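Local coordinates for protein octopine dehydrogenase (Pecten maximus, PDB 3C7A) that catalyses the NADH-dependent reductive condensation of L-arginine with pyruvate to D-octopine, and the reverse oxidation, at residues I330-I342 with L372-Q384. Numbering follows the deposited sequence.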
ATOM      1  N   ILE A 330      -3.981 -10.451  -2.375  1.00 19.91           N
ATOM      2  CA  ILE A 330      -4.336 -11.592  -1.519  1.00 19.40           C
ATOM      3  C   ILE A 330      -3.323 -11.820  -0.374  1.00 19.12           C
ATOM      4  O   ILE A 330      -3.689 -11.666   0.793  1.00 19.11           O
ATOM      5  CB  ILE A 330      -4.621 -12.905  -2.336  1.00 19.39           C
ATOM      6  CG1 ILE A 330      -5.771 -12.707  -3.341  1.00 19.31           C
ATOM      7  CG2 ILE A 330      -4.880 -14.102  -1.405  1.00 19.21           C
ATOM      8  CD1 ILE A 330      -7.151 -12.421  -2.731  1.00 19.18           C
ATOM      9  N   PRO A 331      -2.051 -12.171  -0.695  1.00 18.78           N
ATOM     10  CA  PRO A 331      -1.096 -12.450   0.393  1.00 18.54           C
ATOM     11  C   PRO A 331      -0.670 -11.221   1.209  1.00 18.34           C
ATOM     12  O   PRO A 331      -0.284 -11.362   2.374  1.00 18.27           O
ATOM     13  CB  PRO A 331       0.110 -13.051  -0.340  1.00 18.54           C
ATOM     14  CG  PRO A 331       0.034 -12.496  -1.714  1.00 18.65           C
ATOM     15  CD  PRO A 331      -1.428 -12.342  -2.024  1.00 18.74           C
ATOM     16  N   MET A 332      -0.628 -10.046   0.596  1.00 18.02           N
ATOM     17  CA  MET A 332      -0.311  -8.753   1.230  1.00 17.78           C
ATOM     18  C   MET A 332      -1.531  -7.840   1.646  1.00 17.38           C
ATOM     19  O   MET A 332      -1.334  -6.664   1.914  1.00 17.24           O
ATOM     20  CB  MET A 332       0.649  -7.932   0.357  1.00 17.96           C
ATOM     21  CG  MET A 332       1.850  -8.650  -0.249  1.00 18.79           C
ATOM     22  SD  MET A 332       3.150  -8.989   0.880  1.00 20.91           S
ATOM     23  CE  MET A 332       2.774 -10.547   1.252  1.00 20.52           C
ATOM     24  N   GLY A 333      -2.735  -8.441   1.689  1.00 16.87           N
ATOM     25  CA  GLY A 333      -4.026  -7.813   1.907  1.00 16.34           C
ATOM     26  C   GLY A 333      -5.152  -8.625   2.615  1.00 16.04           C
ATOM     27  O   GLY A 333      -5.234  -8.657   3.814  1.00 15.93           O
ATOM     28  N   MET A 334      -5.987  -9.293   1.849  1.00 15.63           N
ATOM     29  CA  MET A 334      -7.061 -10.169   2.381  1.00 15.38           C
ATOM     30  C   MET A 334      -6.622 -11.196   3.500  1.00 15.25           C
ATOM     31  O   MET A 334      -7.290 -11.312   4.492  1.00 15.15           O
ATOM     32  CB  MET A 334      -7.906 -10.850   1.254  1.00 15.34           C
ATOM     33  CG  MET A 334      -8.817 -10.009   0.302  1.00 15.17           C
ATOM     34  SD  MET A 334     -10.165 -10.855  -0.648  1.00 15.09           S
ATOM     35  CE  MET A 334     -11.310 -11.167   0.660  1.00 14.85           C
ATOM     36  N   ILE A 335      -5.456 -11.854   3.331  1.00 15.17           N
ATOM     37  CA  ILE A 335      -4.946 -12.847   4.294  1.00 15.06           C
ATOM     38  C   ILE A 335      -4.568 -12.216   5.647  1.00 15.02           C
ATOM     39  O   ILE A 335      -4.766 -12.830   6.701  1.00 14.98           O
ATOM     40  CB  ILE A 335      -3.748 -13.672   3.707  1.00 15.02           C
ATOM     41  CG1 ILE A 335      -4.169 -14.462   2.454  1.00 15.15           C
ATOM     42  CG2 ILE A 335      -3.122 -14.604   4.758  1.00 15.17           C
ATOM     43  CD1 ILE A 335      -5.219 -15.559   2.679  1.00 14.83           C
ATOM     44  N   VAL A 336      -4.036 -10.994   5.610  1.00 14.96           N
ATOM     45  CA  VAL A 336      -3.666 -10.258   6.830  1.00 14.91           C
ATOM     46  C   VAL A 336      -4.907  -9.896   7.666  1.00 14.88           C
ATOM     47  O   VAL A 336      -4.894 -10.022   8.896  1.00 14.80           O
ATOM     48  CB  VAL A 336      -2.819  -8.985   6.518  1.00 14.96           C
ATOM     49  CG1 VAL A 336      -2.293  -8.344   7.804  1.00 14.92           C
ATOM     50  CG2 VAL A 336      -1.652  -9.319   5.589  1.00 14.89           C
ATOM     51  N   PHE A 337      -5.970  -9.461   6.987  1.00 14.82           N
ATOM     52  CA  PHE A 337      -7.258  -9.151   7.625  1.00 14.80           C
ATOM     53  C   PHE A 337      -7.892 -10.376   8.304  1.00 14.83           C
ATOM     54  O   PHE A 337      -8.478 -10.256   9.383  1.00 14.69           O
ATOM     55  CB  PHE A 337      -8.223  -8.526   6.602  1.00 14.78           C
ATOM     56  CG  PHE A 337      -9.609  -8.252   7.139  1.00 14.85           C
ATOM     57  CD1 PHE A 337      -9.828  -7.241   8.074  1.00 14.93           C
ATOM     58  CD2 PHE A 337     -10.702  -8.992   6.688  1.00 14.79           C
ATOM     59  CE1 PHE A 337     -11.112  -6.983   8.567  1.00 15.04           C
ATOM     60  CE2 PHE A 337     -11.989  -8.743   7.172  1.00 14.69           C
ATOM     61  CZ  PHE A 337     -12.195  -7.736   8.114  1.00 14.93           C
ATOM     62  N   LYS A 338      -7.759 -11.543   7.670  1.00 14.88           N
ATOM     63  CA  LYS A 338      -8.282 -12.806   8.210  1.00 15.01           C
ATOM     64  C   LYS A 338      -7.615 -13.194   9.539  1.00 15.08           C
ATOM     65  O   LYS A 338      -8.287 -13.662  10.462  1.00 15.02           O
ATOM     66  CB  LYS A 338      -8.156 -13.934   7.167  1.00 15.12           C
ATOM     67  CG  LYS A 338      -8.592 -15.337   7.626  1.00 14.98           C
ATOM     68  CD  LYS A 338     -10.094 -15.439   7.894  1.00 15.30           C
ATOM     69  CE  LYS A 338     -10.488 -16.863   8.282  1.00 15.50           C
ATOM     70  NZ  LYS A 338     -11.935 -16.982   8.633  1.00 15.79           N
ATOM     71  N   GLY A 339      -6.303 -12.983   9.630  1.00 15.17           N
ATOM     72  CA  GLY A 339      -5.547 -13.247  10.859  1.00 15.37           C
ATOM     73  C   GLY A 339      -6.004 -12.430  12.058  1.00 15.50           C
ATOM     74  O   GLY A 339      -6.057 -12.942  13.181  1.00 15.52           O
ATOM     75  N   VAL A 340      -6.330 -11.161  11.816  1.00 15.60           N
ATOM     76  CA  VAL A 340      -6.844 -10.255  12.850  1.00 15.68           C
ATOM     77  C   VAL A 340      -8.232 -10.703  13.334  1.00 15.79           C
ATOM     78  O   VAL A 340      -8.517 -10.670  14.536  1.00 15.64           O
ATOM     79  CB  VAL A 340      -6.885  -8.776  12.350  1.00 15.68           C
ATOM     80  CG1 VAL A 340      -7.458  -7.841  13.417  1.00 15.61           C
ATOM     81  CG2 VAL A 340      -5.493  -8.307  11.932  1.00 15.65           C
ATOM     82  N   ALA A 341      -9.075 -11.133  12.395  1.00 15.93           N
ATOM     83  CA  ALA A 341     -10.429 -11.611  12.700  1.00 16.13           C
ATOM     84  C   ALA A 341     -10.444 -12.869  13.577  1.00 16.33           C
ATOM     85  O   ALA A 341     -11.279 -12.986  14.479  1.00 16.27           O
ATOM     86  CB  ALA A 341     -11.215 -11.847  11.414  1.00 16.08           C
ATOM     87  N   ILE A 342      -9.519 -13.795  13.307  1.00 16.50           N
ATOM     88  CA  ILE A 342      -9.379 -15.033  14.086  1.00 16.81           C
ATOM     89  C   ILE A 342      -9.039 -14.741  15.553  1.00 16.99           C
ATOM     90  O   ILE A 342      -9.627 -15.335  16.462  1.00 17.07           O
ATOM     91  CB  ILE A 342      -8.331 -16.005  13.454  1.00 16.76           C
ATOM     92  CG1 ILE A 342      -8.846 -16.558  12.119  1.00 16.87           C
ATOM     93  CG2 ILE A 342      -7.996 -17.159  14.410  1.00 16.97           C
ATOM     94  CD1 ILE A 342      -7.809 -17.336  11.311  1.00 16.84           C
ATOM     95  N   LEU A 372      -5.315 -21.456   8.937  1.00 23.16           N
ATOM     96  CA  LEU A 372      -4.154 -20.935   8.211  1.00 23.12           C
ATOM     97  C   LEU A 372      -3.011 -21.956   8.172  1.00 23.09           C
ATOM     98  O   LEU A 372      -1.992 -21.794   8.851  1.00 23.11           O
ATOM     99  CB  LEU A 372      -3.680 -19.609   8.826  1.00 23.12           C
ATOM    100  CG  LEU A 372      -4.636 -18.406   8.848  1.00 23.12           C
ATOM    101  CD1 LEU A 372      -4.175 -17.372   9.869  1.00 23.09           C
ATOM    102  CD2 LEU A 372      -4.785 -17.772   7.469  1.00 22.86           C
ATOM    103  N   THR A 373      -3.192 -23.007   7.372  1.00 23.04           N
ATOM    104  CA  THR A 373      -2.226 -24.113   7.291  1.00 23.03           C
ATOM    105  C   THR A 373      -1.810 -24.444   5.852  1.00 23.04           C
ATOM    106  O   THR A 373      -1.294 -25.534   5.581  1.00 23.04           O
ATOM    107  CB  THR A 373      -2.775 -25.399   7.966  1.00 23.02           C
ATOM    108  OG1 THR A 373      -4.037 -25.748   7.383  1.00 22.96           O
ATOM    109  CG2 THR A 373      -2.945 -25.205   9.473  1.00 23.00           C
ATOM    110  N   GLY A 374      -2.026 -23.496   4.940  1.00 22.98           N
ATOM    111  CA  GLY A 374      -1.747 -23.689   3.517  1.00 22.91           C
ATOM    112  C   GLY A 374      -0.283 -23.895   3.167  1.00 22.86           C
ATOM    113  O   GLY A 374       0.610 -23.532   3.936  1.00 22.84           O
ATOM    114  N   LYS A 375      -0.051 -24.476   1.989  1.00 22.74           N
ATOM    115  CA  LYS A 375       1.294 -24.791   1.492  1.00 22.71           C
ATOM    116  C   LYS A 375       2.209 -23.562   1.402  1.00 22.42           C
ATOM    117  O   LYS A 375       3.403 -23.652   1.699  1.00 22.36           O
ATOM    118  CB  LYS A 375       1.190 -25.493   0.127  1.00 22.82           C
ATOM    119  CG  LYS A 375       2.458 -26.202  -0.349  1.00 23.41           C
ATOM    120  CD  LYS A 375       3.302 -25.308  -1.248  1.00 24.39           C
ATOM    121  CE  LYS A 375       4.677 -25.904  -1.496  1.00 25.11           C
ATOM    122  NZ  LYS A 375       5.600 -24.913  -2.123  1.00 25.51           N
ATOM    123  N   ASP A 376       1.641 -22.426   1.002  1.00 22.14           N
ATOM    124  CA  ASP A 376       2.406 -21.193   0.784  1.00 21.86           C
ATOM    125  C   ASP A 376       2.186 -20.140   1.886  1.00 21.64           C
ATOM    126  O   ASP A 376       2.364 -18.941   1.649  1.00 21.57           O
ATOM    127  CB  ASP A 376       2.066 -20.596  -0.590  1.00 21.82           C
ATOM    128  CG  ASP A 376       2.255 -21.589  -1.730  1.00 21.81           C
ATOM    129  OD1 ASP A 376       3.409 -21.990  -1.999  1.00 21.40           O
ATOM    130  OD2 ASP A 376       1.244 -21.961  -2.366  1.00 21.58           O
ATOM    131  N   VAL A 377       1.821 -20.595   3.086  1.00 21.33           N
ATOM    132  CA  VAL A 377       1.463 -19.697   4.198  1.00 21.11           C
ATOM    133  C   VAL A 377       2.627 -18.812   4.699  1.00 20.91           C
ATOM    134  O   VAL A 377       2.399 -17.736   5.261  1.00 20.84           O
ATOM    135  CB  VAL A 377       0.779 -20.474   5.373  1.00 21.11           C
ATOM    136  CG1 VAL A 377       1.801 -21.248   6.212  1.00 21.15           C
ATOM    137  CG2 VAL A 377      -0.045 -19.533   6.249  1.00 21.08           C
ATOM    138  N   ALA A 378       3.861 -19.263   4.476  1.00 20.63           N
ATOM    139  CA  ALA A 378       5.054 -18.548   4.942  1.00 20.39           C
ATOM    140  C   ALA A 378       5.429 -17.337   4.080  1.00 20.19           C
ATOM    141  O   ALA A 378       6.333 -16.574   4.436  1.00 20.25           O
ATOM    142  CB  ALA A 378       6.237 -19.509   5.066  1.00 20.47           C
ATOM    143  N   THR A 379       4.736 -17.161   2.956  1.00 19.84           N
ATOM    144  CA  THR A 379       4.979 -16.026   2.061  1.00 19.51           C
ATOM    145  C   THR A 379       4.002 -14.860   2.288  1.00 19.17           C
ATOM    146  O   THR A 379       3.957 -13.920   1.488  1.00 19.15           O
ATOM    147  CB  THR A 379       4.955 -16.449   0.563  1.00 19.54           C
ATOM    148  OG1 THR A 379       3.688 -17.040   0.241  1.00 19.70           O
ATOM    149  CG2 THR A 379       6.072 -17.441   0.254  1.00 19.67           C
ATOM    150  N   THR A 380       3.238 -14.922   3.382  1.00 18.73           N
ATOM    151  CA  THR A 380       2.256 -13.880   3.725  1.00 18.31           C
ATOM    152  C   THR A 380       2.705 -13.017   4.915  1.00 18.12           C
ATOM    153  O   THR A 380       3.794 -13.218   5.461  1.00 18.01           O
ATOM    154  CB  THR A 380       0.848 -14.471   4.020  1.00 18.28           C
ATOM    155  OG1 THR A 380       0.878 -15.220   5.241  1.00 18.03           O
ATOM    156  CG2 THR A 380       0.372 -15.368   2.878  1.00 18.33           C
ATOM    157  N   ARG A 381       1.854 -12.067   5.310  1.00 17.82           N
ATOM    158  CA  ARG A 381       2.148 -11.133   6.403  1.00 17.65           C
ATOM    159  C   ARG A 381       1.184 -11.223   7.599  1.00 17.44           C
ATOM    160  O   ARG A 381       1.116 -10.290   8.409  1.00 17.25           O
ATOM    161  CB  ARG A 381       2.159  -9.695   5.876  1.00 17.70           C
ATOM    162  CG  ARG A 381       3.471  -9.220   5.278  1.00 17.85           C
ATOM    163  CD  ARG A 381       3.245  -7.878   4.592  1.00 18.28           C
ATOM    164  NE  ARG A 381       4.456  -7.069   4.496  1.00 18.19           N
ATOM    165  CZ  ARG A 381       4.492  -5.821   4.034  1.00 17.85           C
ATOM    166  NH1 ARG A 381       3.384  -5.216   3.620  1.00 17.42           N
ATOM    167  NH2 ARG A 381       5.646  -5.173   3.984  1.00 17.57           N
ATOM    168  N   CYS A 382       0.440 -12.325   7.711  1.00 17.19           N
ATOM    169  CA  CYS A 382      -0.474 -12.524   8.845  1.00 17.03           C
ATOM    170  C   CYS A 382       0.300 -12.603  10.171  1.00 16.89           C
ATOM    171  O   CYS A 382       1.399 -13.160  10.207  1.00 16.90           O
ATOM    172  CB  CYS A 382      -1.367 -13.760   8.637  1.00 17.04           C
ATOM    173  SG  CYS A 382      -0.529 -15.373   8.607  1.00 17.17           S
ATOM    174  N   PRO A 383      -0.256 -12.017  11.254  1.00 16.77           N
ATOM    175  CA  PRO A 383       0.428 -11.955  12.558  1.00 16.72           C
ATOM    176  C   PRO A 383       0.891 -13.299  13.134  1.00 16.72           C
ATOM    177  O   PRO A 383       1.903 -13.342  13.839  1.00 16.64           O
ATOM    178  CB  PRO A 383      -0.614 -11.303  13.482  1.00 16.71           C
ATOM    179  CG  PRO A 383      -1.917 -11.393  12.750  1.00 16.69           C
ATOM    180  CD  PRO A 383      -1.569 -11.346  11.301  1.00 16.76           C
ATOM    181  N   GLN A 384       0.163 -14.377  12.833  1.00 16.74           N
ATOM    182  CA  GLN A 384       0.491 -15.719  13.339  1.00 16.75           C
ATOM    183  C   GLN A 384       1.769 -16.306  12.730  1.00 16.91           C
ATOM    184  O   GLN A 384       2.401 -17.180  13.330  1.00 16.83           O
ATOM    185  CB  GLN A 384      -0.681 -16.688  13.131  1.00 16.69           C
ATOM    186  CG  GLN A 384      -1.890 -16.444  14.039  1.00 16.31           C
ATOM    187  CD  GLN A 384      -2.842 -15.373  13.513  1.00 16.07           C
ATOM    188  OE1 GLN A 384      -2.636 -14.801  12.438  1.00 15.51           O
ATOM    189  NE2 GLN A 384      -3.896 -15.101  14.276  1.00 15.94           N
TER
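Arg381 lies against Val336 and Met332 at the first turns of helix 330-344, in the alpha-helical domain of this opine dehydrogenase, where residues 380-384 run alongside the helix, in the same direction, from Pro331 to Gly339. Its CB rests on Val336 CG2 at 3.8 Å, the methyl that lies anti to the carbonyl carbon of Val336. From CG to NE the chain runs extended (chi2 170°), and on the way CD passes Met332 SD at 3.9 Å, the two side chains nearly perpendicular. At the tip the guanidinium heads away from the helix: NH1 hydrogen-bonds to Ala119 O and NH2 to Gln124 OE1, which links the loop to the segment around Gln118, a pyruvate-binding residue. The bent Met332 chain turns its CE back to 3.6 Å from Thr379 O.

Just before Arg381, Thr380 sets CB and CG2 against Ile335 CG2, while its OG1 donates a hydrogen bond to Val377 O (2.9 Å). Farther down the helix, Ile342 CD1 and Leu372 CD1 meet at 3.9 Å, their side chains antiparallel and side by side. With no side chain on Gly339, the Pro383 ring and Gln384 OE1 approach its backbone, OE1 lying 3.7 Å from Gly339 CA. The Gln384 chain bends at chi2 (84°), and its amide donates the one hydrogen bond between helix and loop, an almost straight NE2-H...O bond of 3.2 Å to Gly339 O, which lies nearly in the amide plane.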